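Local atomic coordinates of M32 carboxypeptidase (Pyrococcus furiosus, PDB entry 1KA2), a protein that removes amino acids one at a time from the C-terminus of peptides with broad specificity, as a cobalt-dependent M32 metallocarboxypeptidase acting as a homodimer. Residues K368-M373 with I410-G415; V357-H362 with P421-G426; D157-L162 with G415-F420; M386-M391 with G396-K401. All coordinates share one frame; numbering follows the deposited sequence.

Interaction 1. Residues K368-M373 with I410-G415; sequences KLERLM and IHWAHG
Trp-412 reaches from the short helix 411-414 to helix 359-375, where Glu-370, Met-373 and Leu-369 receive its indole in three different ways. The polar tie is a single hydrogen bond from Trp-412 NE1 to Glu-370 OE2, at 153°. At 2.5 Å between NE1 and OE2 it is modelled as very short, so its exact length is doubtful. The donor uses the anti lone pair of OE2, which lies close to the indole plane. Glu-370 OE1 is hydrogen-bonded to Gly-418 N and Tyr-156 OH. The sulfur contact is a Met-aromatic one: Met-373 SD sits 4.1 Å from the centroid of the six-membered ring of Trp-412. The chain then bends at chi3 (64°), which brings CE almost exactly over that centroid as a CH-pi contact, 3.9 Å away. Apolar packing completes the set, with Leu-369 CB 4.0 Å from Trp-412 CH2 near the ring plane. A phenylalanine in place of Trp-412 has no N-H, which would probably leave Glu-370 OE2 without this partner and Met-373 with less ring to cover. Three hydrogen bonds on one buried carboxylate would suit an anion, and the one to NE1 probably limits rotation of this GXXQDXHW-motif indole.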
loop_
_atom_site.group_PDB
_atom_site.type_symbol
_atom_site.label_atom_id
_atom_site.label_comp_id
_atom_site.label_asym_id
_atom_site.label_seq_id
_atom_site.Cartn_x
_atom_site.Cartn_y
_atom_site.Cartn_z
ATOM N N LYS A 368 -35.933 2.850 -13.067
ATOM C CA LYS A 368 -36.834 3.194 -14.155
ATOM C C LYS A 368 -36.115 4.015 -15.219
ATOM O O LYS A 368 -36.206 3.707 -16.400
ATOM C CB LYS A 368 -38.050 3.958 -13.629
ATOM C CG LYS A 368 -39.069 3.067 -12.935
ATOM C CD LYS A 368 -40.325 3.836 -12.547
ATOM C CE LYS A 368 -41.405 2.895 -12.022
ATOM N NZ LYS A 368 -41.791 1.869 -13.037
ATOM N N LEU A 369 -35.392 5.052 -14.812
ATOM C CA LEU A 369 -34.685 5.852 -15.795
ATOM C C LEU A 369 -33.672 5.005 -16.564
ATOM O O LEU A 369 -33.551 5.149 -17.785
ATOM C CB LEU A 369 -33.997 7.048 -15.130
ATOM C CG LEU A 369 -34.959 8.068 -14.510
ATOM C CD1 LEU A 369 -34.203 9.326 -14.135
ATOM C CD2 LEU A 369 -36.059 8.408 -15.504
ATOM N N GLU A 370 -32.974 4.104 -15.869
ATOM C CA GLU A 370 -31.971 3.265 -16.535
ATOM C C GLU A 370 -32.575 2.313 -17.567
ATOM O O GLU A 370 -32.039 2.163 -18.667
ATOM C CB GLU A 370 -31.150 2.467 -15.509
ATOM C CG GLU A 370 -30.399 3.339 -14.508
ATOM C CD GLU A 370 -29.166 2.674 -13.924
ATOM O OE1 GLU A 370 -29.088 1.433 -13.912
ATOM O OE2 GLU A 370 -28.269 3.406 -13.461
ATOM N N ARG A 371 -33.678 1.663 -17.215
ATOM C CA ARG A 371 -34.327 0.750 -18.148
ATOM C C ARG A 371 -34.758 1.503 -19.412
ATOM O O ARG A 371 -34.606 0.994 -20.517
ATOM C CB ARG A 371 -35.542 0.097 -17.495
ATOM C CG ARG A 371 -36.169 -1.000 -18.328
ATOM C CD ARG A 371 -37.442 -1.481 -17.681
ATOM N NE ARG A 371 -37.841 -2.781 -18.199
ATOM C CZ ARG A 371 -38.891 -3.465 -17.759
ATOM N NH1 ARG A 371 -39.654 -2.962 -16.788
ATOM N NH2 ARG A 371 -39.169 -4.658 -18.278
ATOM N N LEU A 372 -35.288 2.713 -19.247
ATOM C CA LEU A 372 -35.710 3.538 -20.386
ATOM C C LEU A 372 -34.542 3.971 -21.283
ATOM O O LEU A 372 -34.633 3.891 -22.513
ATOM C CB LEU A 372 -36.439 4.790 -19.894
ATOM C CG LEU A 372 -37.929 4.660 -19.577
ATOM C CD1 LEU A 372 -38.194 3.406 -18.738
ATOM C CD2 LEU A 372 -38.403 5.937 -18.869
ATOM N N MET A 373 -33.462 4.446 -20.659
ATOM C CA MET A 373 -32.259 4.914 -21.354
ATOM C C MET A 373 -31.620 3.888 -22.295
ATOM O O MET A 373 -31.113 4.223 -23.368
ATOM C CB MET A 373 -31.215 5.369 -20.316
ATOM C CG MET A 373 -31.560 6.662 -19.574
ATOM S SD MET A 373 -30.869 6.759 -17.908
ATOM C CE MET A 373 -29.126 6.749 -18.288
ATOM N N ILE A 410 -22.241 9.661 -8.745
ATOM C CA ILE A 410 -21.182 9.494 -9.749
ATOM C C ILE A 410 -21.417 8.321 -10.716
ATOM O O ILE A 410 -20.894 8.310 -11.817
ATOM C CB ILE A 410 -19.800 9.210 -9.082
ATOM C CG1 ILE A 410 -19.640 10.009 -7.793
ATOM C CG2 ILE A 410 -18.672 9.570 -10.039
ATOM C CD1 ILE A 410 -18.253 9.858 -7.133
ATOM N N HIS A 411 -22.199 7.335 -10.300
ATOM C CA HIS A 411 -22.417 6.132 -11.104
ATOM C C HIS A 411 -22.575 6.250 -12.622
ATOM O O HIS A 411 -21.864 5.576 -13.367
ATOM C CB HIS A 411 -23.577 5.336 -10.519
ATOM C CG HIS A 411 -23.476 5.142 -9.037
ATOM N ND1 HIS A 411 -23.595 3.908 -8.438
ATOM C CD2 HIS A 411 -23.295 6.030 -8.033
ATOM C CE1 HIS A 411 -23.493 4.044 -7.128
ATOM N NE2 HIS A 411 -23.310 5.323 -6.857
ATOM N N TRP A 412 -23.478 7.097 -13.095
ATOM C CA TRP A 412 -23.660 7.209 -14.531
ATOM C C TRP A 412 -22.434 7.738 -15.246
ATOM O O TRP A 412 -22.090 7.257 -16.329
ATOM C CB TRP A 412 -24.889 8.073 -14.856
ATOM C CG TRP A 412 -26.182 7.389 -14.509
ATOM C CD1 TRP A 412 -26.326 6.134 -13.994
ATOM C CD2 TRP A 412 -27.506 7.921 -14.639
ATOM N NE1 TRP A 412 -27.649 5.850 -13.791
ATOM C CE2 TRP A 412 -28.399 6.930 -14.176
ATOM C CE3 TRP A 412 -28.025 9.139 -15.099
ATOM C CZ2 TRP A 412 -29.788 7.115 -14.157
ATOM C CZ3 TRP A 412 -29.409 9.325 -15.084
ATOM C CH2 TRP A 412 -30.273 8.314 -14.613
ATOM N N ALA A 413 -21.764 8.717 -14.642
ATOM C CA ALA A 413 -20.576 9.300 -15.253
ATOM C C ALA A 413 -19.487 8.231 -15.348
ATOM O O ALA A 413 -18.665 8.252 -16.266
ATOM C CB ALA A 413 -20.084 10.498 -14.442
ATOM N N HIS A 414 -19.478 7.300 -14.401
ATOM C CA HIS A 414 -18.491 6.235 -14.448
ATOM C C HIS A 414 -18.934 5.187 -15.465
ATOM O O HIS A 414 -18.160 4.309 -15.835
ATOM C CB HIS A 414 -18.335 5.563 -13.075
ATOM C CG HIS A 414 -17.454 6.314 -12.125
ATOM N ND1 HIS A 414 -17.252 5.907 -10.824
ATOM C CD2 HIS A 414 -16.724 7.441 -12.292
ATOM C CE1 HIS A 414 -16.432 6.758 -10.227
ATOM N NE2 HIS A 414 -16.099 7.695 -11.094
ATOM N N GLY A 415 -20.175 5.288 -15.923
ATOM C CA GLY A 415 -20.678 4.300 -16.853
ATOM C C GLY A 415 -21.291 3.119 -16.115
ATOM O O GLY A 415 -21.555 2.077 -16.715
#

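Interaction 2. Residues V357-H362 with P421-G426; sequences VTYNFH and PTYTIG
Tyr-359 and Asn-360 meet Tyr-423 and Thr-424 in a buried, mixed polar and aromatic contact between the N-terminal parts of helices 359-375 and 421-440. The backbones come close, with CA of Asn-360 and CA of Thr-424 5.7 Å apart. Thr-424 OG1 donates to Asn-360 OD1 at 3.0 Å, approaching at 128° to the C=O bond and tilted 31° from the carbonyl plane. The amide's other end, ND2, bonds to Thr-427 OG1, so both ends grip the same helix. Replacing Asn-360 with an alanine would probably leave both threonine hydroxyls without this partner and open a gap between the helices. Beside the amide, Tyr-359, with CG opposite its backbone N (chi1 -174°), brings OH to 3.2 Å from Tyr-423 CD2. Its ring edge meets Tyr-423 CB, 4.0 Å from CE2. Arg-351 makes a cation-pi contact with Tyr-423, and its NE a weak hydrogen bond to Tyr-359 OH. Through Tyr-423, its side chain about 4 Å from that of Glu-299, this is consistent with a second-shell position beside the HEXXH metal site.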
loop_
_atom_site.group_PDB
_atom_site.type_symbol
_atom_site.label_atom_id
_atom_site.label_comp_id
_atom_site.label_asym_id
_atom_site.label_seq_id
_atom_site.Cartn_x
_atom_site.Cartn_y
_atom_site.Cartn_z
ATOM N N VAL A 357 -36.441 3.401 5.164
ATOM C CA VAL A 357 -37.771 3.246 4.589
ATOM C C VAL A 357 -37.891 3.958 3.239
ATOM O O VAL A 357 -38.501 3.437 2.310
ATOM C CB VAL A 357 -38.850 3.765 5.571
ATOM C CG1 VAL A 357 -40.243 3.401 5.065
ATOM C CG2 VAL A 357 -38.620 3.162 6.946
ATOM N N THR A 358 -37.276 5.133 3.125
ATOM C CA THR A 358 -37.307 5.908 1.885
ATOM C C THR A 358 -36.169 5.554 0.907
ATOM O O THR A 358 -36.273 5.816 -0.293
ATOM C CB THR A 358 -37.239 7.433 2.183
ATOM O OG1 THR A 358 -35.949 7.770 2.717
ATOM C CG2 THR A 358 -38.310 7.825 3.196
ATOM N N TYR A 359 -35.095 4.949 1.412
ATOM C CA TYR A 359 -33.943 4.589 0.569
ATOM C C TYR A 359 -34.259 3.863 -0.738
ATOM O O TYR A 359 -33.877 4.313 -1.826
ATOM C CB TYR A 359 -32.946 3.721 1.351
ATOM C CG TYR A 359 -31.661 3.428 0.596
ATOM C CD1 TYR A 359 -30.643 4.379 0.509
ATOM C CD2 TYR A 359 -31.471 2.209 -0.041
ATOM C CE1 TYR A 359 -29.461 4.121 -0.194
ATOM C CE2 TYR A 359 -30.301 1.939 -0.750
ATOM C CZ TYR A 359 -29.301 2.897 -0.822
ATOM O OH TYR A 359 -28.150 2.624 -1.517
ATOM N N ASN A 360 -34.940 2.727 -0.635
ATOM C CA ASN A 360 -35.243 1.961 -1.830
ATOM C C ASN A 360 -36.044 2.679 -2.933
ATOM O O ASN A 360 -36.063 2.227 -4.079
ATOM C CB ASN A 360 -35.899 0.640 -1.429
ATOM C CG ASN A 360 -34.899 -0.328 -0.805
ATOM O OD1 ASN A 360 -33.812 -0.532 -1.344
ATOM N ND2 ASN A 360 -35.261 -0.928 0.321
ATOM N N PHE A 361 -36.676 3.805 -2.614
ATOM C CA PHE A 361 -37.433 4.516 -3.637
ATOM C C PHE A 361 -36.462 5.326 -4.504
ATOM O O PHE A 361 -36.739 5.634 -5.668
ATOM C CB PHE A 361 -38.524 5.392 -2.994
ATOM C CG PHE A 361 -39.669 4.589 -2.405
ATOM C CD1 PHE A 361 -39.816 4.450 -1.027
ATOM C CD2 PHE A 361 -40.581 3.950 -3.235
ATOM C CE1 PHE A 361 -40.854 3.688 -0.482
ATOM C CE2 PHE A 361 -41.627 3.183 -2.700
ATOM C CZ PHE A 361 -41.762 3.052 -1.318
ATOM N N HIS A 362 -35.305 5.638 -3.934
ATOM C CA HIS A 362 -34.266 6.360 -4.665
ATOM C C HIS A 362 -33.703 5.399 -5.706
ATOM O O HIS A 362 -33.346 5.799 -6.811
ATOM C CB HIS A 362 -33.163 6.803 -3.704
ATOM C CG HIS A 362 -33.569 7.923 -2.805
ATOM N ND1 HIS A 362 -33.345 9.248 -3.120
ATOM C CD2 HIS A 362 -34.194 7.921 -1.603
ATOM C CE1 HIS A 362 -33.809 10.012 -2.148
ATOM N NE2 HIS A 362 -34.329 9.232 -1.216
ATOM N N PRO A 421 -29.572 -1.198 -8.786
ATOM C CA PRO A 421 -30.443 -2.209 -8.164
ATOM C C PRO A 421 -29.821 -3.158 -7.140
ATOM O O PRO A 421 -30.527 -3.668 -6.267
ATOM C CB PRO A 421 -31.057 -2.940 -9.365
ATOM C CG PRO A 421 -30.042 -2.771 -10.417
ATOM C CD PRO A 421 -29.581 -1.334 -10.250
ATOM N N THR A 422 -28.516 -3.396 -7.229
ATOM C CA THR A 422 -27.860 -4.269 -6.260
ATOM C C THR A 422 -27.968 -3.707 -4.842
ATOM O O THR A 422 -27.892 -4.466 -3.875
ATOM C CB THR A 422 -26.364 -4.480 -6.592
ATOM O OG1 THR A 422 -25.704 -3.212 -6.654
ATOM C CG2 THR A 422 -26.209 -5.200 -7.913
ATOM N N TYR A 423 -28.139 -2.389 -4.701
ATOM C CA TYR A 423 -28.280 -1.803 -3.358
ATOM C C TYR A 423 -29.600 -2.237 -2.702
ATOM O O TYR A 423 -29.632 -2.589 -1.515
ATOM C CB TYR A 423 -28.254 -0.262 -3.388
ATOM C CG TYR A 423 -26.899 0.375 -3.675
ATOM C CD1 TYR A 423 -26.574 0.821 -4.956
ATOM C CD2 TYR A 423 -25.967 0.582 -2.651
ATOM C CE1 TYR A 423 -25.365 1.462 -5.209
ATOM C CE2 TYR A 423 -24.758 1.222 -2.898
ATOM C CZ TYR A 423 -24.466 1.659 -4.178
ATOM O OH TYR A 423 -23.277 2.291 -4.436
ATOM N N THR A 424 -30.688 -2.196 -3.474
ATOM C CA THR A 424 -32.006 -2.576 -2.961
ATOM C C THR A 424 -31.984 -4.052 -2.579
ATOM O O THR A 424 -32.528 -4.441 -1.551
ATOM C CB THR A 424 -33.114 -2.309 -4.016
ATOM O OG1 THR A 424 -33.223 -0.896 -4.228
ATOM C CG2 THR A 424 -34.464 -2.858 -3.550
ATOM N N ILE A 425 -31.337 -4.867 -3.413
ATOM C CA ILE A 425 -31.222 -6.303 -3.168
ATOM C C ILE A 425 -30.611 -6.549 -1.793
ATOM O O ILE A 425 -31.064 -7.422 -1.046
ATOM C CB ILE A 425 -30.339 -6.991 -4.221
ATOM C CG1 ILE A 425 -31.038 -6.946 -5.581
ATOM C CG2 ILE A 425 -30.021 -8.420 -3.782
ATOM C CD1 ILE A 425 -30.264 -7.640 -6.690
ATOM N N GLY A 426 -29.558 -5.794 -1.475
ATOM C CA GLY A 426 -28.918 -5.931 -0.180
ATOM C C GLY A 426 -29.840 -5.566 0.967
ATOM O O GLY A 426 -29.907 -6.283 1.965
#

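Interaction 3. Residues D157-L162 with G415-F420; sequences DALLDL and GSIGYF
The flat groups that helix 155-163 meets here are peptide units, not rings: Leu-159 and Leu-160 rest against the backbone of Ile-417 and Gly-418. Leu-159 CB comes to 3.3 Å from Ile-417 O, and Leu-160 CD1 lies 3.4 Å from Gly-418 O. The loop's aromatic rings turn to other partners, Phe-420 stacking with His-411 and Tyr-419 meeting Tyr-163 edge-to-face. Side chain meets side chain where Leu-159 and Ile-417 run side by side in the same direction, CD1 of the leucine 3.7 Å from CG2 of the isoleucine. Leu-160 starts away from the loop, but a first torsion lying outside the staggered positions (chi1 -130°) swings CD1 back to it. The nearest pair of CA atoms is Leu-160 CA and Gly-418 CA, 4.6 Å apart. A CB on Gly-418 would be expected to lie too close to Leu-159 CB, and the positive phi (99°) also suits a residue without one. No hydrogen bond joins the segments, so their close fit rests on van der Waals contact of leucine carbons with carbonyl groups and the Ile-417 side chain.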
loop_
_atom_site.group_PDB
_atom_site.type_symbol
_atom_site.label_atom_id
_atom_site.label_comp_id
_atom_site.label_asym_id
_atom_site.label_seq_id
_atom_site.Cartn_x
_atom_site.Cartn_y
_atom_site.Cartn_z
ATOM N N ASP A 157 -30.924 -6.414 -19.356
ATOM C CA ASP A 157 -30.619 -7.630 -18.609
ATOM C C ASP A 157 -29.115 -7.838 -18.621
ATOM O O ASP A 157 -28.544 -8.335 -17.654
ATOM C CB ASP A 157 -31.267 -8.870 -19.239
ATOM C CG ASP A 157 -32.776 -8.833 -19.203
ATOM O OD1 ASP A 157 -33.353 -8.498 -18.151
ATOM O OD2 ASP A 157 -33.388 -9.158 -20.233
ATOM N N ALA A 158 -28.489 -7.471 -19.736
ATOM C CA ALA A 158 -27.048 -7.614 -19.921
ATOM C C ALA A 158 -26.238 -6.717 -18.989
ATOM O O ALA A 158 -25.172 -7.106 -18.529
ATOM C CB ALA A 158 -26.679 -7.330 -21.381
ATOM N N LEU A 159 -26.734 -5.516 -18.714
ATOM C CA LEU A 159 -26.022 -4.599 -17.821
ATOM C C LEU A 159 -26.203 -5.059 -16.377
ATOM O O LEU A 159 -25.266 -5.054 -15.571
ATOM C CB LEU A 159 -26.553 -3.174 -18.009
ATOM C CG LEU A 159 -26.413 -2.665 -19.450
ATOM C CD1 LEU A 159 -27.004 -1.267 -19.574
ATOM C CD2 LEU A 159 -24.942 -2.661 -19.850
ATOM N N LEU A 160 -27.423 -5.477 -16.071
ATOM C CA LEU A 160 -27.787 -5.958 -14.749
ATOM C C LEU A 160 -26.932 -7.183 -14.415
ATOM O O LEU A 160 -26.365 -7.280 -13.322
ATOM C CB LEU A 160 -29.272 -6.325 -14.759
ATOM C CG LEU A 160 -30.243 -5.822 -13.689
ATOM C CD1 LEU A 160 -29.857 -4.431 -13.193
ATOM C CD2 LEU A 160 -31.654 -5.830 -14.289
ATOM N N ASP A 161 -26.833 -8.104 -15.371
ATOM C CA ASP A 161 -26.059 -9.337 -15.203
ATOM C C ASP A 161 -24.578 -9.044 -15.056
ATOM O O ASP A 161 -23.815 -9.873 -14.548
ATOM C CB ASP A 161 -26.235 -10.263 -16.408
ATOM C CG ASP A 161 -25.401 -11.533 -16.289
ATOM O OD1 ASP A 161 -25.819 -12.452 -15.552
ATOM O OD2 ASP A 161 -24.322 -11.605 -16.916
ATOM N N LEU A 162 -24.180 -7.869 -15.535
ATOM C CA LEU A 162 -22.794 -7.429 -15.463
ATOM C C LEU A 162 -22.427 -7.147 -14.010
ATOM O O LEU A 162 -21.319 -7.450 -13.577
ATOM C CB LEU A 162 -22.600 -6.141 -16.275
ATOM C CG LEU A 162 -21.241 -5.844 -16.921
ATOM C CD1 LEU A 162 -21.121 -4.338 -17.174
ATOM C CD2 LEU A 162 -20.111 -6.317 -16.030
ATOM N N GLY A 415 -20.175 5.288 -15.923
ATOM C CA GLY A 415 -20.678 4.300 -16.853
ATOM C C GLY A 415 -21.291 3.119 -16.115
ATOM O O GLY A 415 -21.555 2.077 -16.715
ATOM N N SER A 416 -21.506 3.260 -14.813
ATOM C CA SER A 416 -22.091 2.160 -14.057
ATOM C C SER A 416 -23.612 2.167 -14.202
ATOM O O SER A 416 -24.332 2.612 -13.322
ATOM C CB SER A 416 -21.700 2.264 -12.584
ATOM O OG SER A 416 -20.297 2.222 -12.474
ATOM N N ILE A 417 -24.090 1.672 -15.337
ATOM C CA ILE A 417 -25.519 1.606 -15.637
ATOM C C ILE A 417 -25.946 0.142 -15.389
ATOM O O ILE A 417 -25.384 -0.778 -15.995
ATOM C CB ILE A 417 -25.769 1.969 -17.111
ATOM C CG1 ILE A 417 -25.293 3.402 -17.368
ATOM C CG2 ILE A 417 -27.231 1.777 -17.447
ATOM C CD1 ILE A 417 -26.132 4.435 -16.739
ATOM N N GLY A 418 -26.951 -0.080 -14.541
ATOM C CA GLY A 418 -27.383 -1.442 -14.243
ATOM C C GLY A 418 -26.771 -1.879 -12.913
ATOM O O GLY A 418 -26.829 -3.055 -12.528
ATOM N N TYR A 419 -26.199 -0.908 -12.203
ATOM C CA TYR A 419 -25.546 -1.131 -10.914
ATOM C C TYR A 419 -26.450 -0.828 -9.703
ATOM O O TYR A 419 -26.519 -1.612 -8.754
ATOM C CB TYR A 419 -24.276 -0.256 -10.854
ATOM C CG TYR A 419 -23.441 -0.406 -9.607
ATOM C CD1 TYR A 419 -22.159 -0.968 -9.664
ATOM C CD2 TYR A 419 -23.901 0.066 -8.385
ATOM C CE1 TYR A 419 -21.363 -1.033 -8.533
ATOM C CE2 TYR A 419 -23.122 -0.003 -7.257
ATOM C CZ TYR A 419 -21.859 -0.546 -7.336
ATOM O OH TYR A 419 -21.098 -0.575 -6.205
ATOM N N PHE A 420 -27.123 0.316 -9.733
ATOM C CA PHE A 420 -28.000 0.721 -8.638
ATOM C C PHE A 420 -28.901 -0.346 -7.990
ATOM O O PHE A 420 -28.984 -0.418 -6.769
ATOM C CB PHE A 420 -28.867 1.911 -9.075
ATOM C CG PHE A 420 -28.173 3.243 -8.976
ATOM C CD1 PHE A 420 -28.114 4.096 -10.074
ATOM C CD2 PHE A 420 -27.554 3.638 -7.788
ATOM C CE1 PHE A 420 -27.447 5.321 -10.003
ATOM C CE2 PHE A 420 -26.879 4.876 -7.704
ATOM C CZ PHE A 420 -26.828 5.713 -8.815
#

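Interaction 4. Residues M386-M391 with G396-K401; sequences MWNDEM and GIRPRK
Arg-398 lays its guanidinium over Asn-388 and turns its edge to Asp-389, where the loop after helix 383-395 folds back on that helix. Asn-388 CB sits over the centre of the guanidinium, 3.7 Å from its plane, and the amide stands nearly perpendicular to the group. Asp-389 OD1 lies in the guanidinium plane, forming a salt bridge with Arg-398 NH2 at 2.7 Å and 166°. A second bond, from NH1 to the same oxygen, is weak. The arginine runs extended, with CG opposite the backbone N (chi1 -172°). Its strongest polar tie is the salt bridge from NH1 to Glu-392 OE1, and NH2 also pairs with Glu-385. Next along the loop, Pro-399 and Asn-388 slide past each other in opposite directions, with Asn-388 OD1 3.7 Å from Pro-399 CG. Met-391 CB then meets Pro-399 CD at 3.8 Å. The Met-391 chain bends at chi2 and chi3, and CE crosses to Ile-397 CD1 at 3.9 Å. One arginine thus stands among three acidic groups, probably easing the repulsion between Asp-389 and Glu-385.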
loop_
_atom_site.group_PDB
_atom_site.type_symbol
_atom_site.label_atom_id
_atom_site.label_comp_id
_atom_site.label_asym_id
_atom_site.label_seq_id
_atom_site.Cartn_x
_atom_site.Cartn_y
_atom_site.Cartn_z
ATOM N N MET A 386 -37.809 13.850 -15.943
ATOM C CA MET A 386 -38.306 12.517 -15.601
ATOM C C MET A 386 -37.875 12.155 -14.188
ATOM O O MET A 386 -38.628 11.550 -13.424
ATOM C CB MET A 386 -37.759 11.468 -16.563
ATOM C CG MET A 386 -38.323 11.551 -17.952
ATOM S SD MET A 386 -37.577 10.304 -18.979
ATOM C CE MET A 386 -36.520 11.306 -19.975
ATOM N N TRP A 387 -36.643 12.517 -13.855
ATOM C CA TRP A 387 -36.090 12.258 -12.531
ATOM C C TRP A 387 -36.898 13.057 -11.513
ATOM O O TRP A 387 -37.309 12.534 -10.484
ATOM C CB TRP A 387 -34.623 12.692 -12.502
ATOM C CG TRP A 387 -33.934 12.495 -11.199
ATOM C CD1 TRP A 387 -34.184 13.147 -10.029
ATOM C CD2 TRP A 387 -32.845 11.608 -10.943
ATOM N NE1 TRP A 387 -33.307 12.723 -9.051
ATOM C CE2 TRP A 387 -32.474 11.776 -9.590
ATOM C CE3 TRP A 387 -32.142 10.686 -11.725
ATOM C CZ2 TRP A 387 -31.434 11.055 -9.004
ATOM C CZ3 TRP A 387 -31.108 9.969 -11.141
ATOM C CH2 TRP A 387 -30.764 10.158 -9.795
ATOM N N ASN A 388 -37.123 14.331 -11.820
ATOM C CA ASN A 388 -37.886 15.212 -10.940
ATOM C C ASN A 388 -39.325 14.755 -10.729
ATOM O O ASN A 388 -39.813 14.742 -9.597
ATOM C CB ASN A 388 -37.867 16.640 -11.487
ATOM C CG ASN A 388 -36.585 17.372 -11.142
ATOM O OD1 ASN A 388 -35.558 16.747 -10.855
ATOM N ND2 ASN A 388 -36.634 18.700 -11.171
ATOM N N ASP A 389 -40.001 14.377 -11.807
ATOM C CA ASP A 389 -41.382 13.916 -11.696
ATOM C C ASP A 389 -41.442 12.639 -10.870
ATOM O O ASP A 389 -42.392 12.428 -10.119
ATOM C CB ASP A 389 -42.002 13.658 -13.083
ATOM C CG ASP A 389 -42.073 14.916 -13.949
ATOM O OD1 ASP A 389 -42.145 16.036 -13.399
ATOM O OD2 ASP A 389 -42.073 14.776 -15.190
ATOM N N GLU A 390 -40.431 11.786 -11.009
ATOM C CA GLU A 390 -40.394 10.535 -10.253
ATOM C C GLU A 390 -40.140 10.797 -8.777
ATOM O O GLU A 390 -40.768 10.180 -7.914
ATOM C CB GLU A 390 -39.325 9.592 -10.813
ATOM C CG GLU A 390 -39.857 8.656 -11.879
ATOM C CD GLU A 390 -40.938 7.733 -11.339
ATOM O OE1 GLU A 390 -40.603 6.776 -10.609
ATOM O OE2 GLU A 390 -42.126 7.974 -11.638
ATOM N N MET A 391 -39.218 11.712 -8.490
ATOM C CA MET A 391 -38.912 12.067 -7.109
ATOM C C MET A 391 -40.184 12.601 -6.465
ATOM O O MET A 391 -40.436 12.391 -5.271
ATOM C CB MET A 391 -37.836 13.161 -7.056
ATOM C CG MET A 391 -36.393 12.659 -7.076
ATOM S SD MET A 391 -36.013 11.658 -5.624
ATOM C CE MET A 391 -36.050 12.907 -4.296
ATOM N N GLY A 396 -42.941 12.820 -2.873
ATOM C CA GLY A 396 -43.616 14.097 -2.698
ATOM C C GLY A 396 -42.797 15.374 -2.779
ATOM O O GLY A 396 -43.341 16.483 -2.739
ATOM N N ILE A 397 -41.484 15.230 -2.899
ATOM C CA ILE A 397 -40.601 16.399 -2.985
ATOM C C ILE A 397 -40.030 16.500 -4.389
ATOM O O ILE A 397 -39.930 15.496 -5.095
ATOM C CB ILE A 397 -39.455 16.300 -1.962
ATOM C CG1 ILE A 397 -38.647 15.023 -2.214
ATOM C CG2 ILE A 397 -40.047 16.312 -0.555
ATOM C CD1 ILE A 397 -37.502 14.815 -1.226
ATOM N N ARG A 398 -39.667 17.713 -4.797
ATOM C CA ARG A 398 -39.120 17.930 -6.129
ATOM C C ARG A 398 -37.805 18.675 -6.045
ATOM O O ARG A 398 -37.743 19.772 -5.495
ATOM C CB ARG A 398 -40.091 18.743 -6.988
ATOM C CG ARG A 398 -39.663 18.832 -8.448
ATOM C CD ARG A 398 -40.484 19.847 -9.240
ATOM N NE ARG A 398 -40.448 19.571 -10.678
ATOM C CZ ARG A 398 -41.068 18.544 -11.253
ATOM N NH1 ARG A 398 -41.775 17.696 -10.517
ATOM N NH2 ARG A 398 -40.980 18.360 -12.563
ATOM N N PRO A 399 -36.731 18.092 -6.596
ATOM C CA PRO A 399 -35.432 18.768 -6.544
ATOM C C PRO A 399 -35.558 20.171 -7.125
ATOM O O PRO A 399 -36.278 20.381 -8.093
ATOM C CB PRO A 399 -34.542 17.869 -7.397
ATOM C CG PRO A 399 -35.156 16.498 -7.197
ATOM C CD PRO A 399 -36.631 16.803 -7.307
ATOM N N ARG A 400 -34.856 21.126 -6.536
ATOM C CA ARG A 400 -34.904 22.505 -6.998
ATOM C C ARG A 400 -33.659 22.850 -7.796
ATOM O O ARG A 400 -33.617 23.857 -8.502
ATOM C CB ARG A 400 -35.034 23.438 -5.796
ATOM C CG ARG A 400 -36.256 23.138 -4.954
ATOM C CD ARG A 400 -36.091 23.670 -3.563
ATOM N NE ARG A 400 -34.917 23.091 -2.922
ATOM C CZ ARG A 400 -34.396 23.553 -1.794
ATOM N NH1 ARG A 400 -34.954 24.599 -1.195
ATOM N NH2 ARG A 400 -33.318 22.977 -1.276
ATOM N N LYS A 401 -32.641 22.009 -7.674
ATOM C CA LYS A 401 -31.397 22.206 -8.389
ATOM C C LYS A 401 -30.821 20.853 -8.814
ATOM O O LYS A 401 -31.082 19.828 -8.185
ATOM C CB LYS A 401 -30.408 22.985 -7.520
ATOM C CG LYS A 401 -30.327 22.534 -6.077
ATOM C CD LYS A 401 -29.208 23.290 -5.369
ATOM C CE LYS A 401 -29.070 22.883 -3.926
ATOM N NZ LYS A 401 -27.945 23.605 -3.288
#

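Helix 359-375 supplies a segment to interactions 1 and 2, its N-terminal part to interaction 2 and a later part to interaction 1. Glu-370 joins interaction 1 to interaction 3 through a probable hydrogen bond, OE1 to Gly-418 N at 2.7 Å; Gly-415 belongs to both. Interaction 4 reaches interaction 1 by packing, Leu-369 CD1 lying 3.5 Å from Trp-387 CE3, and touches interaction 2 where His-362 CE1 is 4.2 Å from Met-391 CE, but does not touch interaction 3. His-411 CE1 packs 3.2 Å from Tyr-423 OH, connecting interactions 1 and 2. The Tyr-423 side chain is about 6 Å from the magnesium held by His-269, His-273 and Glu-299. Interaction 2 therefore adjoins the metal site, while interaction 4 lies away from it.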